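PDB 1W5T: ORC1-type DNA replication protein 2, which binds DNA and ATP and takes part in regulating DNA replication, with an N-terminal AAA+ ATPase domain and a C-terminal winged-helix domain. Local coordinates for residues A[96-99]-A[100-104]; A[165-168]-A[169-173]; A[230-234]-A[235-239]; A[326-330]-A[331-335]. One frame throughout, in Å; residues are numbered along the deposited sequence.

Contact 1: residues A[96-99]-A[100-104]; sequences NAPN and LYTIL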
loop_
_atom_site.group_PDB
_atom_site.type_symbol
_atom_site.label_atom_id
_atom_site.label_comp_id
_atom_site.label_asym_id
_atom_site.label_seq_id
_atom_site.Cartn_x
_atom_site.Cartn_y
_atom_site.Cartn_z
ATOM N N ASN A 96 12.795 -5.250 -3.102
ATOM C CA ASN A 96 14.230 -5.210 -2.840
ATOM C C ASN A 96 14.913 -6.599 -2.862
ATOM O O ASN A 96 16.052 -6.734 -2.369
ATOM C CB ASN A 96 14.491 -4.482 -1.498
ATOM C CG ASN A 96 14.178 -2.970 -1.560
ATOM O OD1 ASN A 96 15.069 -2.136 -1.397
ATOM N ND2 ASN A 96 12.901 -2.620 -1.780
ATOM N N ALA A 97 14.236 -7.591 -3.485
ATOM C CA ALA A 97 14.613 -9.018 -3.457
ATOM C C ALA A 97 14.046 -9.891 -4.604
ATOM O O ALA A 97 12.951 -10.424 -4.472
ATOM C CB ALA A 97 14.198 -9.622 -2.105
ATOM N N PRO A 98 14.795 -10.055 -5.704
ATOM C CA PRO A 98 14.384 -10.927 -6.832
ATOM C C PRO A 98 13.934 -12.360 -6.509
ATOM O O PRO A 98 12.935 -12.777 -7.084
ATOM C CB PRO A 98 15.647 -10.993 -7.719
ATOM C CG PRO A 98 16.758 -10.427 -6.850
ATOM C CD PRO A 98 16.075 -9.376 -5.992
ATOM N N ASN A 99 14.638 -13.086 -5.640
ATOM C CA ASN A 99 14.369 -14.506 -5.407
ATOM C C ASN A 99 14.124 -14.821 -3.931
ATOM O O ASN A 99 14.383 -13.986 -3.057
ATOM C CB ASN A 99 15.547 -15.340 -5.904
ATOM C CG ASN A 99 16.881 -14.718 -5.541
ATOM O OD1 ASN A 99 17.049 -14.191 -4.433
ATOM N ND2 ASN A 99 17.840 -14.746 -6.485
ATOM N N LEU A 100 13.628 -16.032 -3.663
ATOM C CA LEU A 100 13.385 -16.505 -2.315
ATOM C C LEU A 100 14.694 -16.599 -1.535
ATOM O O LEU A 100 14.735 -16.364 -0.316
ATOM C CB LEU A 100 12.677 -17.865 -2.336
ATOM C CG LEU A 100 12.006 -18.337 -1.034
ATOM C CD1 LEU A 100 10.802 -17.470 -0.631
ATOM C CD2 LEU A 100 11.562 -19.792 -1.140
ATOM N N TYR A 101 15.771 -16.937 -2.240
ATOM C CA TYR A 101 17.066 -17.005 -1.600
ATOM C C TYR A 101 17.406 -15.638 -0.973
ATOM O O TYR A 101 17.921 -15.588 0.142
ATOM C CB TYR A 101 18.165 -17.472 -2.572
ATOM C CG TYR A 101 19.551 -17.325 -1.960
ATOM C CD1 TYR A 101 20.149 -18.370 -1.261
ATOM C CD2 TYR A 101 20.250 -16.110 -2.058
ATOM C CE1 TYR A 101 21.426 -18.197 -0.684
ATOM C CE2 TYR A 101 21.489 -15.943 -1.502
ATOM C CZ TYR A 101 22.074 -16.974 -0.821
ATOM O OH TYR A 101 23.320 -16.776 -0.269
ATOM N N THR A 102 17.125 -14.555 -1.697
ATOM C CA THR A 102 17.434 -13.216 -1.202
ATOM C C THR A 102 16.488 -12.795 -0.069
ATOM O O THR A 102 16.947 -12.292 0.934
ATOM C CB THR A 102 17.450 -12.157 -2.361
ATOM O OG1 THR A 102 18.388 -12.556 -3.366
ATOM C CG2 THR A 102 18.018 -10.814 -1.898
ATOM N N ILE A 103 15.191 -13.034 -0.225
ATOM C CA ILE A 103 14.206 -12.798 0.847
ATOM C C ILE A 103 14.655 -13.441 2.176
ATOM O O ILE A 103 14.726 -12.779 3.229
ATOM C CB ILE A 103 12.773 -13.252 0.384
ATOM C CG1 ILE A 103 12.225 -12.251 -0.644
ATOM C CG2 ILE A 103 11.797 -13.384 1.574
ATOM C CD1 ILE A 103 11.297 -12.830 -1.692
ATOM N N LEU A 104 15.040 -14.717 2.075
ATOM C CA LEU A 104 15.505 -15.486 3.211
ATOM C C LEU A 104 16.776 -14.960 3.863
ATOM O O LEU A 104 16.893 -14.927 5.099
ATOM C CB LEU A 104 15.678 -16.948 2.836
ATOM C CG LEU A 104 14.385 -17.711 2.618
ATOM C CD1 LEU A 104 14.810 -19.138 2.427
ATOM C CD2 LEU A 104 13.393 -17.601 3.741
#
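At Asn99 the backbone turns from the loop after strand 87-93 into helix 100-111, and Asn99 O takes the nearly straight first-turn bond from Ile103 N (3.1 Å, N-H...O 173°). Asn99 is the N-cap of this helix in the AAA+ domain. Asparagine suits the place: its short carboxamide folds back over the first turn, where backbone amides lack earlier helical carbonyls as partners. With CG lodged between the backbone N and the carbonyl carbon (chi1 42°), Asn99 OD1 accepts from Thr102 N at 2.8 Å, the donor standing 29° off the carboxamide plane. The Thr102 hydroxyl donates to the same oxygen, but the modelled 2.4 Å from Thr102 OG1 to Asn99 OD1 is so short that its exact length is doubtful. Thr102 divides its work between two branches, for while OG1 serves the cap, its CG2 rests 4.0 Å from Ala97 CB. Ile103 makes the apolar half of the joint, its CG1 lying 3.6 Å from Ala97 CB, where a small buried side chain lets loop and helix come close. With an alanine here instead of isoleucine, Ala97 CB would probably lose its closest apolar partner on the helix, opening a gap between the loop and the first turn. Beyond the segments, Ile103 touches Ile156. The delta methyl of Ile103, CD1, ends 3.6 Å from Asn99 O, the oxygen that receives its own backbone N-H.

Contact 2: residues A[165-168]-A[169-173]; sequences LRVH and EEIPS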
loop_
_atom_site.group_PDB
_atom_site.type_symbol
_atom_site.label_atom_id
_atom_site.label_comp_id
_atom_site.label_asym_id
_atom_site.label_seq_id
_atom_site.Cartn_x
_atom_site.Cartn_y
_atom_site.Cartn_z
ATOM N N LEU A 165 5.097 -20.427 2.967
ATOM C CA LEU A 165 3.865 -20.028 3.633
ATOM C C LEU A 165 3.198 -21.227 4.287
ATOM O O LEU A 165 2.277 -21.088 5.075
ATOM C CB LEU A 165 2.921 -19.311 2.667
ATOM C CG LEU A 165 2.964 -17.788 2.472
ATOM C CD1 LEU A 165 4.035 -17.017 3.253
ATOM C CD2 LEU A 165 3.118 -17.510 1.035
ATOM N N ARG A 166 3.700 -22.412 3.968
ATOM C CA ARG A 166 3.272 -23.632 4.659
ATOM C C ARG A 166 4.456 -24.341 5.324
ATOM O O ARG A 166 4.504 -25.578 5.383
ATOM C CB ARG A 166 2.529 -24.558 3.688
ATOM C CG ARG A 166 1.098 -24.076 3.394
ATOM C CD ARG A 166 0.465 -24.633 2.135
ATOM N NE ARG A 166 -0.787 -25.330 2.436
ATOM C CZ ARG A 166 -0.942 -26.641 2.356
ATOM N NH1 ARG A 166 0.077 -27.419 1.967
ATOM N NH2 ARG A 166 -2.108 -27.181 2.658
ATOM N N VAL A 167 5.383 -23.542 5.850
ATOM C CA VAL A 167 6.626 -24.014 6.435
ATOM C C VAL A 167 6.513 -25.125 7.514
ATOM O O VAL A 167 7.276 -26.094 7.506
ATOM C CB VAL A 167 7.469 -22.826 6.950
ATOM C CG1 VAL A 167 6.694 -22.047 8.017
ATOM C CG2 VAL A 167 8.840 -23.296 7.458
ATOM N N HIS A 168 5.566 -24.992 8.419
ATOM C CA HIS A 168 5.388 -25.985 9.485
ATOM C C HIS A 168 4.798 -27.352 9.079
ATOM O O HIS A 168 4.755 -28.277 9.906
ATOM C CB HIS A 168 4.592 -25.359 10.609
ATOM C CG HIS A 168 5.097 -24.007 10.983
ATOM N ND1 HIS A 168 6.392 -23.794 11.401
ATOM C CD2 HIS A 168 4.506 -22.790 10.946
ATOM C CE1 HIS A 168 6.565 -22.509 11.649
ATOM N NE2 HIS A 168 5.434 -21.880 11.392
ATOM N N GLU A 169 4.344 -27.455 7.826
ATOM C CA GLU A 169 3.926 -28.718 7.213
ATOM C C GLU A 169 5.080 -29.311 6.425
ATOM O O GLU A 169 5.182 -30.530 6.320
ATOM C CB GLU A 169 2.744 -28.509 6.264
ATOM C CG GLU A 169 1.444 -28.069 6.936
ATOM C CD GLU A 169 0.310 -27.880 5.935
ATOM O OE1 GLU A 169 -0.471 -26.919 6.103
ATOM O OE2 GLU A 169 0.194 -28.691 4.974
ATOM N N GLU A 170 5.951 -28.459 5.882
ATOM C CA GLU A 170 7.093 -28.918 5.088
ATOM C C GLU A 170 8.336 -29.122 5.942
ATOM O O GLU A 170 9.141 -30.027 5.677
ATOM C CB GLU A 170 7.422 -27.915 3.980
ATOM C CG GLU A 170 6.461 -27.939 2.799
ATOM C CD GLU A 170 7.120 -28.394 1.497
ATOM O OE1 GLU A 170 6.410 -28.490 0.468
ATOM O OE2 GLU A 170 8.348 -28.655 1.483
ATOM N N ILE A 171 8.527 -28.248 6.930
ATOM C CA ILE A 171 9.717 -28.294 7.764
ATOM C C ILE A 171 9.304 -28.287 9.217
ATOM O O ILE A 171 9.227 -27.218 9.820
ATOM C CB ILE A 171 10.675 -27.130 7.442
ATOM C CG1 ILE A 171 10.965 -27.086 5.945
ATOM C CG2 ILE A 171 11.980 -27.278 8.225
ATOM C CD1 ILE A 171 11.628 -25.831 5.496
ATOM N N PRO A 172 9.028 -29.475 9.769
ATOM C CA PRO A 172 8.612 -29.608 11.180
ATOM C C PRO A 172 9.767 -29.292 12.099
ATOM O O PRO A 172 10.902 -29.551 11.727
ATOM C CB PRO A 172 8.209 -31.087 11.303
ATOM C CG PRO A 172 8.002 -31.536 9.867
ATOM C CD PRO A 172 9.072 -30.786 9.089
ATOM N N SER A 173 9.479 -28.694 13.242
ATOM C CA SER A 173 10.473 -28.444 14.260
ATOM C C SER A 173 10.785 -29.732 15.054
ATOM O O SER A 173 10.026 -30.694 15.002
ATOM C CB SER A 173 9.918 -27.409 15.200
ATOM O OG SER A 173 8.542 -27.697 15.429
#
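Arg166 is the N-cap of the single-turn helix 167-170 in the AAA+ domain, and it meets Glu169 through both backbone and side chain. Its carbonyl O accepts twice: from Glu169 N at 3.1 Å, with the donor above the carbonyl plane, and from Glu170 N at 3.3 Å, with the donor in that plane. The side chains add a salt bridge across the same turn. Glu169 reaches out extended while Arg166 bends at chi3 (122°), which brings the carboxylate over one face of the guanidinium with the two planes 65° apart. OE2 of Glu169 is 3.3 Å from NH1 of Arg166, yet no N-H points at it, so the attraction is between charges alone. Long, flexible, oppositely charged chains suit this partly open side. At the far end Ile171 N closes the turn on Val167 O at 2.6 Å, and the chain then leaves the helix. On the inner side Val167 CG2 and Ile171 CD1 lie 4.2 Å apart, as suits two buried aliphatic residues. Both side chains pack on Leu126 of helix 122-136, while His168 NE2 bonds to Ile180 O at the start of strand 180-186, so the short helix bridges helix and sheet.

Contact 3: residues A[230-234]-A[235-239]; sequences LGLRD and TVWEP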
loop_
_atom_site.group_PDB
_atom_site.type_symbol
_atom_site.label_atom_id
_atom_site.label_comp_id
_atom_site.label_asym_id
_atom_site.label_seq_id
_atom_site.Cartn_x
_atom_site.Cartn_y
_atom_site.Cartn_z
ATOM N N LEU A 230 3.944 15.029 19.041
ATOM C CA LEU A 230 5.225 14.352 19.208
ATOM C C LEU A 230 6.383 15.100 18.562
ATOM O O LEU A 230 7.540 14.916 18.941
ATOM C CB LEU A 230 5.138 12.972 18.558
ATOM C CG LEU A 230 3.980 12.063 19.008
ATOM C CD1 LEU A 230 3.834 10.827 18.080
ATOM C CD2 LEU A 230 4.094 11.641 20.497
ATOM N N GLY A 231 6.102 15.892 17.538
ATOM C CA GLY A 231 7.168 16.309 16.652
ATOM C C GLY A 231 7.400 17.799 16.639
ATOM O O GLY A 231 8.504 18.252 16.383
ATOM N N LEU A 232 6.345 18.559 16.915
ATOM C CA LEU A 232 6.423 20.009 16.903
ATOM C C LEU A 232 6.438 20.550 18.336
ATOM O O LEU A 232 5.905 19.927 19.258
ATOM C CB LEU A 232 5.235 20.587 16.108
ATOM C CG LEU A 232 5.086 20.177 14.643
ATOM C CD1 LEU A 232 4.103 21.087 13.910
ATOM C CD2 LEU A 232 6.452 20.122 13.909
ATOM N N ARG A 233 7.039 21.718 18.519
ATOM C CA ARG A 233 6.998 22.404 19.804
ATOM C C ARG A 233 5.596 22.903 20.007
ATOM O O ARG A 233 4.959 23.297 19.054
ATOM C CB ARG A 233 7.978 23.552 19.791
ATOM C CG ARG A 233 9.375 23.161 20.192
ATOM C CD ARG A 233 10.182 24.345 20.780
ATOM N NE ARG A 233 10.314 25.406 19.802
ATOM C CZ ARG A 233 9.856 26.660 19.861
ATOM N NH1 ARG A 233 9.217 27.171 20.924
ATOM N NH2 ARG A 233 10.080 27.421 18.798
ATOM N N ASP A 234 5.111 22.875 21.240
ATOM C CA ASP A 234 3.696 23.097 21.532
ATOM C C ASP A 234 3.141 24.433 21.131
ATOM O O ASP A 234 1.919 24.573 21.013
ATOM C CB ASP A 234 3.430 22.920 23.028
ATOM C CG ASP A 234 3.867 21.573 23.540
ATOM O OD1 ASP A 234 3.821 21.357 24.791
ATOM O OD2 ASP A 234 4.271 20.685 22.765
ATOM N N THR A 235 4.019 25.422 20.960
ATOM C CA THR A 235 3.596 26.807 20.668
ATOM C C THR A 235 3.442 27.061 19.153
ATOM O O THR A 235 2.806 28.036 18.695
ATOM C CB THR A 235 4.580 27.808 21.297
ATOM O OG1 THR A 235 5.925 27.503 20.897
ATOM C CG2 THR A 235 4.626 27.620 22.830
ATOM N N VAL A 236 4.001 26.130 18.395
ATOM C CA VAL A 236 4.216 26.285 16.983
ATOM C C VAL A 236 2.943 26.144 16.158
ATOM O O VAL A 236 2.828 26.732 15.088
ATOM C CB VAL A 236 5.294 25.273 16.567
ATOM C CG1 VAL A 236 5.049 24.682 15.184
ATOM C CG2 VAL A 236 6.697 25.890 16.730
ATOM N N TRP A 237 1.967 25.405 16.668
ATOM C CA TRP A 237 0.815 25.022 15.848
ATOM C C TRP A 237 -0.509 25.213 16.533
ATOM O O TRP A 237 -0.604 25.254 17.731
ATOM C CB TRP A 237 0.932 23.564 15.402
ATOM C CG TRP A 237 0.814 22.585 16.537
ATOM C CD1 TRP A 237 1.819 22.197 17.413
ATOM C CD2 TRP A 237 -0.360 21.878 16.943
ATOM N NE1 TRP A 237 1.319 21.295 18.324
ATOM C CE2 TRP A 237 -0.008 21.070 18.058
ATOM C CE3 TRP A 237 -1.666 21.813 16.466
ATOM C CZ2 TRP A 237 -0.929 20.208 18.707
ATOM C CZ3 TRP A 237 -2.598 20.954 17.142
ATOM C CH2 TRP A 237 -2.207 20.176 18.241
ATOM N N GLU A 238 -1.534 25.269 15.715
ATOM C CA GLU A 238 -2.890 25.420 16.134
ATOM C C GLU A 238 -3.710 24.393 15.350
ATOM O O GLU A 238 -3.353 24.110 14.212
ATOM C CB GLU A 238 -3.311 26.782 15.654
ATOM C CG GLU A 238 -4.183 27.539 16.565
ATOM C CD GLU A 238 -3.451 28.431 17.499
ATOM O OE1 GLU A 238 -2.682 27.882 18.356
ATOM O OE2 GLU A 238 -3.719 29.672 17.381
ATOM N N PRO A 239 -4.798 23.866 15.933
ATOM C CA PRO A 239 -5.724 22.994 15.199
ATOM C C PRO A 239 -6.014 23.410 13.770
ATOM O O PRO A 239 -5.938 22.542 12.915
ATOM C CB PRO A 239 -7.013 23.054 16.055
ATOM C CG PRO A 239 -6.431 23.100 17.485
ATOM C CD PRO A 239 -5.233 24.045 17.345
#
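Trp237 has its CG between the backbone N and the carbonyl carbon (chi1 67°), a torsion that turns the indole back towards Leu232. The two side chains meet across a type I beta turn, Arg233 to Val236, in the ATPase lid domain, where the chain leaves helix 217-231 and heads for helix 239-249. The turn is closed by Val236 N bonding to Arg233 O at 3.1 Å with a fairly straight N-H (160°), although the donor stands above the carbonyl plane. Asp234 and Thr235 occupy its exposed corners, where polar side chains can meet solvent. Leu232 and Val236 are buried, with Trp237 packed beside them. Leu232 CD1 touches Val236 CG1 at 3.9 Å, the two side chains crossing at about a right angle, and Leu232 CB lies 4.0 Å from Trp237 CD1. The methyl CG2 of Val236 rests 4.1 Å from Arg233 CB, so the aliphatic root of the arginine joins the packing while its polar end looks to the N-terminal arm, with NH2 bonded to Gly7 O. Asp234 turns to the same arm through a salt bridge to Lys10. Leu232 also packs on Leu266 and Cys270 of helix 259-275, and its side chain is about 7 Å from that of Arg227, an ATP-binding residue. The indole lies against helix 217-231 at Ala228. At the ring's edge, near its plane, Trp237 CD1 comes within 3.7 Å of Arg233 O, the oxygen that closes the turn.

Contact 4: residues A[326-330]-A[331-335]; sequences EWINA and GLLRQ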
loop_
_atom_site.group_PDB
_atom_site.type_symbol
_atom_site.label_atom_id
_atom_site.label_comp_id
_atom_site.label_asym_id
_atom_site.label_seq_id
_atom_site.Cartn_x
_atom_site.Cartn_y
_atom_site.Cartn_z
ATOM N N GLU A 326 -18.078 17.030 -15.217
ATOM C CA GLU A 326 -17.805 15.768 -14.528
ATOM C C GLU A 326 -19.057 14.859 -14.573
ATOM O O GLU A 326 -20.152 15.269 -14.162
ATOM C CB GLU A 326 -17.307 16.047 -13.092
ATOM C CG GLU A 326 -17.611 14.983 -12.044
ATOM C CD GLU A 326 -17.833 15.567 -10.655
ATOM O OE1 GLU A 326 -18.724 16.437 -10.518
ATOM O OE2 GLU A 326 -17.122 15.153 -9.703
ATOM N N TRP A 327 -18.870 13.645 -15.094
ATOM C CA TRP A 327 -19.927 12.647 -15.389
ATOM C C TRP A 327 -20.329 12.734 -16.856
ATOM O O TRP A 327 -20.947 13.717 -17.249
ATOM C CB TRP A 327 -21.191 12.747 -14.508
ATOM C CG TRP A 327 -21.036 12.359 -13.050
ATOM C CD1 TRP A 327 -21.209 13.176 -11.967
ATOM C CD2 TRP A 327 -20.705 11.067 -12.519
ATOM N NE1 TRP A 327 -20.987 12.482 -10.801
ATOM C CE2 TRP A 327 -20.677 11.186 -11.104
ATOM C CE3 TRP A 327 -20.411 9.817 -13.088
ATOM C CZ2 TRP A 327 -20.368 10.108 -10.259
ATOM C CZ3 TRP A 327 -20.111 8.743 -12.244
ATOM C CH2 TRP A 327 -20.092 8.898 -10.845
ATOM N N ILE A 328 -19.962 11.715 -17.646
ATOM C CA ILE A 328 -20.328 11.591 -19.066
ATOM C C ILE A 328 -21.113 10.297 -19.316
ATOM O O ILE A 328 -20.752 9.233 -18.822
ATOM C CB ILE A 328 -19.086 11.696 -20.024
ATOM C CG1 ILE A 328 -19.526 11.668 -21.502
ATOM C CG2 ILE A 328 -18.042 10.609 -19.733
ATOM C CD1 ILE A 328 -18.403 11.782 -22.514
ATOM N N ASN A 329 -22.193 10.385 -20.077
ATOM C CA ASN A 329 -23.055 9.228 -20.227
ATOM C C ASN A 329 -22.524 8.274 -21.248
ATOM O O ASN A 329 -21.786 8.676 -22.149
ATOM C CB ASN A 329 -24.518 9.608 -20.498
ATOM C CG ASN A 329 -24.691 10.501 -21.714
ATOM O OD1 ASN A 329 -24.663 11.743 -21.610
ATOM N ND2 ASN A 329 -24.915 9.878 -22.870
ATOM N N ALA A 330 -22.897 7.007 -21.079
ATOM C CA ALA A 330 -22.437 5.909 -21.918
ATOM C C ALA A 330 -22.541 6.223 -23.401
ATOM O O ALA A 330 -21.599 5.946 -24.173
ATOM C CB ALA A 330 -23.234 4.666 -21.610
ATOM N N GLY A 331 -23.683 6.804 -23.789
ATOM C CA GLY A 331 -23.981 7.101 -25.176
ATOM C C GLY A 331 -22.983 8.028 -25.802
ATOM O O GLY A 331 -22.370 7.679 -26.799
ATOM N N LEU A 332 -22.838 9.217 -25.225
ATOM C CA LEU A 332 -21.840 10.204 -25.647
ATOM C C LEU A 332 -20.395 9.639 -25.617
ATOM O O LEU A 332 -19.603 9.886 -26.541
ATOM C CB LEU A 332 -21.922 11.447 -24.751
ATOM C CG LEU A 332 -21.891 12.916 -25.225
ATOM C CD1 LEU A 332 -21.180 13.812 -24.225
ATOM C CD2 LEU A 332 -21.348 13.158 -26.633
ATOM N N LEU A 333 -20.044 8.903 -24.562
ATOM C CA LEU A 333 -18.709 8.337 -24.469
ATOM C C LEU A 333 -18.385 7.501 -25.708
ATOM O O LEU A 333 -17.369 7.748 -26.373
ATOM C CB LEU A 333 -18.536 7.558 -23.158
ATOM C CG LEU A 333 -17.137 7.057 -22.768
ATOM C CD1 LEU A 333 -16.040 8.144 -22.890
ATOM C CD2 LEU A 333 -17.138 6.468 -21.384
ATOM N N ARG A 334 -19.275 6.550 -26.018
ATOM C CA ARG A 334 -19.186 5.705 -27.200
ATOM C C ARG A 334 -19.026 6.548 -28.471
ATOM O O ARG A 334 -18.141 6.274 -29.307
ATOM C CB ARG A 334 -20.425 4.797 -27.305
ATOM C CG ARG A 334 -20.373 3.721 -28.405
ATOM C CD ARG A 334 -19.063 2.898 -28.470
ATOM N NE ARG A 334 -18.878 2.282 -29.789
ATOM C CZ ARG A 334 -18.041 1.280 -30.067
ATOM N NH1 ARG A 334 -17.941 0.802 -31.294
ATOM N NH2 ARG A 334 -17.286 0.757 -29.130
ATOM N N GLN A 335 -19.868 7.573 -28.614
ATOM C CA GLN A 335 -19.806 8.477 -29.778
ATOM C C GLN A 335 -18.410 9.086 -29.924
ATOM O O GLN A 335 -17.759 8.924 -30.960
ATOM C CB GLN A 335 -20.830 9.595 -29.648
ATOM C CG GLN A 335 -21.696 9.813 -30.858
ATOM C CD GLN A 335 -22.928 10.652 -30.517
ATOM O OE1 GLN A 335 -23.277 11.597 -31.253
ATOM N NE2 GLN A 335 -23.586 10.323 -29.391
#
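Asn329 and Leu333 are joined by the first of the backbone hydrogen bonds that start helix 330-345 straight after the short strand 328-329: Leu333 N gives to Asn329 O at 3.0 Å (N-H...O 168°). One residue on, Arg334 N gives to Ala330 O, also at 3.0 Å and almost straight. Asn329 stands at the N-cap, and Ala330 follows as the first helical residue, its small methyl fitting a tightly turning start. The apolar contacts run from Ile328 to the same turn. Its CG1 points away from the backbone N (chi1 -176°) and the chain continues straight, so it reaches from strand to helix. CG1 of Ile328 touches CD1 of Leu332 at 3.8 Å, the two side chains crossing at about a right angle, and CD1 of Ile328 lies 4.3 Å from CB of Leu333. With a serine in place of Ile328, Leu332 CD1 would probably lose its apolar partner on the strand and a gap would open between strand and helix. The guanidinium of Arg334 leaves this contact for a salt bridge with Glu338 and a hydrogen bond to Arg350 O. Leu333, buried, packs on helices 308-322 and 352-364, and Ile328 pairs through its backbone with Phe384. A short edge strand running directly into a helix belongs to the winged-helix fold, its sheet completed here by strands 368-372 and 382-386.

Overall arrangement
All four contacts are local and partly buried, each at an end of a helix and none wholly core or surface. Contacts 1 and 2 belong to the AAA+ domain, with centres 19 Å apart, and both send apolar side chains to helix 122-136. Contact 3 lies in the lid, and contact 4 in the winged-helix domain, on the opposite side of the chain's centre from contacts 1 and 2. Their chemistry follows their place: a carboxamide caps the helix in contact 1, a salt bridge spans the outer side of contact 2, a beta turn joins two lid helices in contact 3, and aliphatic packing ties strand to helix in contact 4.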